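PDB 3MI6: alpha-galactosidase from Lactobacillus brevis, which probably hydrolyses terminal, non-reducing alpha-D-galactose residues from alpha-galactosides such as galactose oligosaccharides and galactomannans, as a family 36 glycoside hydrolase. Local coordinates for residues P331-W337 / I361-D367. Residues are numbered along the deposited sequence; the frame is centred on the assembly and turned at random.
Sequences PVLINNW and IEMFVLD
I334 N donates to M363 O (2.9 Å) and I334 O accepts from V365 N (2.9 Å), which sets strands 333-335 and 363-366 side by side as the first two parallel strands of the (beta/alpha)8 barrel, joined by a beta-alpha-beta crossover through helix 346-358. At their C-terminal ends, side chains take over the pairing. N335 ND2 reaches D367 OD1 at 3.0 Å; the acceptor lies in the amide plane, yet the carboxylate is met on its anti side, 34° out of its own plane. N335 CG stands anti to the backbone N (chi1 -177°), and from there OD1 caps W337 N (2.9 Å) where the turn enters helix 337-340. Replacing N335 with a leucine would probably leave W337 N without its cap and take from D367 OD1 the amide donor it has besides K477. D367 is a predicted substrate-binding residue, and its OD1 also pairs with K477. At the other end, V332 N donates to E362 OE1, whose stronger partner is R630 in a salt bridge. L333, N335, M363 and V365 point into the barrel, where Y475 or K477 of strand 475-478 meets them; on the outer face I334 CG2 lies 3.9 Å from F364 CD2, and F364 packs on helix 346-358. N336 OD1 takes D367 N in its carbonyl plane, on a lone pair, at 3.0 Å.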
loop_
_atom_site.group_PDB
_atom_site.type_symbol
_atom_site.label_atom_id
_atom_site.label_comp_id
_atom_site.label_asym_id
_atom_site.label_seq_id
_atom_site.Cartn_x
_atom_site.Cartn_y
_atom_site.Cartn_z
ATOM N N PRO D 331 31.835 -16.733 27.770
ATOM C CA PRO D 331 32.918 -17.526 27.194
ATOM C C PRO D 331 32.562 -18.076 25.801
ATOM O O PRO D 331 31.388 -18.204 25.472
ATOM C CB PRO D 331 33.076 -18.652 28.215
ATOM C CG PRO D 331 31.708 -18.846 28.766
ATOM C CD PRO D 331 31.112 -17.456 28.827
ATOM N N VAL D 332 33.566 -18.366 24.979
ATOM C CA VAL D 332 33.324 -19.076 23.738
ATOM C C VAL D 332 33.208 -20.562 24.059
ATOM O O VAL D 332 34.127 -21.158 24.608
ATOM C CB VAL D 332 34.449 -18.837 22.730
ATOM C CG1 VAL D 332 34.207 -19.644 21.461
ATOM C CG2 VAL D 332 34.554 -17.373 22.414
ATOM N N LEU D 333 32.073 -21.165 23.738
ATOM C CA LEU D 333 31.849 -22.540 24.140
ATOM C C LEU D 333 31.778 -23.471 22.947
ATOM O O LEU D 333 31.626 -23.028 21.811
ATOM C CB LEU D 333 30.561 -22.648 24.939
ATOM C CG LEU D 333 29.263 -22.325 24.197
ATOM C CD1 LEU D 333 28.783 -23.495 23.354
ATOM C CD2 LEU D 333 28.190 -21.931 25.193
ATOM N N ILE D 334 31.900 -24.765 23.210
ATOM C CA ILE D 334 31.589 -25.769 22.208
ATOM C C ILE D 334 30.614 -26.790 22.801
ATOM O O ILE D 334 30.710 -27.139 23.960
ATOM C CB ILE D 334 32.847 -26.441 21.651
ATOM C CG1 ILE D 334 32.453 -27.527 20.650
ATOM C CG2 ILE D 334 33.691 -27.015 22.769
ATOM C CD1 ILE D 334 33.583 -28.001 19.799
ATOM N N ASN D 335 29.659 -27.236 21.993
ATOM C CA ASN D 335 28.572 -28.103 22.428
ATOM C C ASN D 335 28.513 -29.295 21.475
ATOM O O ASN D 335 28.523 -29.106 20.248
ATOM C CB ASN D 335 27.266 -27.295 22.395
ATOM C CG ASN D 335 26.058 -28.069 22.906
ATOM O OD1 ASN D 335 25.962 -29.290 22.752
ATOM N ND2 ASN D 335 25.113 -27.346 23.502
ATOM N N ASN D 336 28.467 -30.513 22.027
ATOM C CA ASN D 336 28.509 -31.744 21.214
ATOM C C ASN D 336 27.171 -32.228 20.619
ATOM O O ASN D 336 27.114 -33.290 20.004
ATOM C CB ASN D 336 29.130 -32.885 22.008
ATOM C CG ASN D 336 28.263 -33.313 23.169
ATOM O OD1 ASN D 336 27.975 -32.515 24.054
ATOM N ND2 ASN D 336 27.837 -34.573 23.171
ATOM N N TRP D 337 26.112 -31.441 20.798
ATOM C CA TRP D 337 24.771 -31.809 20.340
ATOM C C TRP D 337 24.704 -32.142 18.839
ATOM O O TRP D 337 24.606 -33.315 18.483
ATOM C CB TRP D 337 23.731 -30.742 20.749
ATOM C CG TRP D 337 22.338 -30.935 20.150
ATOM C CD1 TRP D 337 21.631 -30.026 19.421
ATOM C CD2 TRP D 337 21.512 -32.111 20.222
ATOM N NE1 TRP D 337 20.422 -30.554 19.038
ATOM C CE2 TRP D 337 20.322 -31.829 19.520
ATOM C CE3 TRP D 337 21.665 -33.372 20.810
ATOM C CZ2 TRP D 337 19.291 -32.749 19.395
ATOM C CZ3 TRP D 337 20.640 -34.288 20.685
ATOM C CH2 TRP D 337 19.464 -33.970 19.981
ATOM N N ILE D 361 39.141 -22.279 22.259
ATOM C CA ILE D 361 37.800 -22.327 22.837
ATOM C C ILE D 361 37.890 -22.390 24.363
ATOM O O ILE D 361 38.847 -22.933 24.906
ATOM C CB ILE D 361 36.971 -23.475 22.218
ATOM C CG1 ILE D 361 36.630 -23.117 20.767
ATOM C CG2 ILE D 361 35.698 -23.726 23.002
ATOM C CD1 ILE D 361 35.950 -24.207 20.012
ATOM N N GLU D 362 36.915 -21.806 25.053
ATOM C CA GLU D 362 37.047 -21.541 26.480
ATOM C C GLU D 362 36.207 -22.408 27.406
ATOM O O GLU D 362 36.394 -22.374 28.622
ATOM C CB GLU D 362 36.731 -20.082 26.761
ATOM C CG GLU D 362 37.880 -19.180 26.440
ATOM C CD GLU D 362 37.467 -17.733 26.344
ATOM O OE1 GLU D 362 36.251 -17.488 26.184
ATOM O OE2 GLU D 362 38.359 -16.851 26.424
HETATM N N MSE D 363 35.287 -23.180 26.839
HETATM C CA MSE D 363 34.343 -23.946 27.645
HETATM C C MSE D 363 33.746 -25.081 26.843
HETATM O O MSE D 363 33.411 -24.913 25.671
HETATM C CB MSE D 363 33.220 -23.048 28.179
HETATM C CG MSE D 363 32.076 -23.818 28.802
HETATM SE SE MSE D 363 30.534 -22.706 29.244
HETATM C CE MSE D 363 31.218 -21.799 30.825
ATOM N N PHE D 364 33.615 -26.244 27.475
ATOM C CA PHE D 364 32.978 -27.380 26.833
ATOM C C PHE D 364 31.655 -27.637 27.527
ATOM O O PHE D 364 31.585 -27.581 28.744
ATOM C CB PHE D 364 33.868 -28.621 26.889
ATOM C CG PHE D 364 33.253 -29.814 26.240
ATOM C CD1 PHE D 364 32.250 -30.524 26.879
ATOM C CD2 PHE D 364 33.647 -30.213 24.992
ATOM C CE1 PHE D 364 31.663 -31.609 26.282
ATOM C CE2 PHE D 364 33.062 -31.299 24.395
ATOM C CZ PHE D 364 32.066 -31.998 25.040
ATOM N N VAL D 365 30.612 -27.896 26.739
ATOM C CA VAL D 365 29.267 -28.159 27.254
ATOM C C VAL D 365 28.711 -29.516 26.817
ATOM O O VAL D 365 28.267 -29.669 25.681
ATOM C CB VAL D 365 28.247 -27.103 26.794
ATOM C CG1 VAL D 365 26.935 -27.352 27.469
ATOM C CG2 VAL D 365 28.740 -25.700 27.084
ATOM N N LEU D 366 28.721 -30.490 27.723
ATOM C CA LEU D 366 28.140 -31.787 27.444
ATOM C C LEU D 366 26.611 -31.658 27.347
ATOM O O LEU D 366 25.969 -31.146 28.273
ATOM C CB LEU D 366 28.532 -32.742 28.557
ATOM C CG LEU D 366 27.950 -34.147 28.556
ATOM C CD1 LEU D 366 28.388 -34.881 27.327
ATOM C CD2 LEU D 366 28.391 -34.880 29.816
ATOM N N ASP D 367 26.024 -32.098 26.232
ATOM C CA ASP D 367 24.583 -31.922 26.028
ATOM C C ASP D 367 23.809 -33.192 26.359
ATOM O O ASP D 367 24.261 -34.018 27.154
ATOM C CB ASP D 367 24.264 -31.445 24.596
ATOM C CG ASP D 367 23.028 -30.516 24.528
ATOM O OD1 ASP D 367 23.185 -29.279 24.689
ATOM O OD2 ASP D 367 21.907 -31.020 24.289
#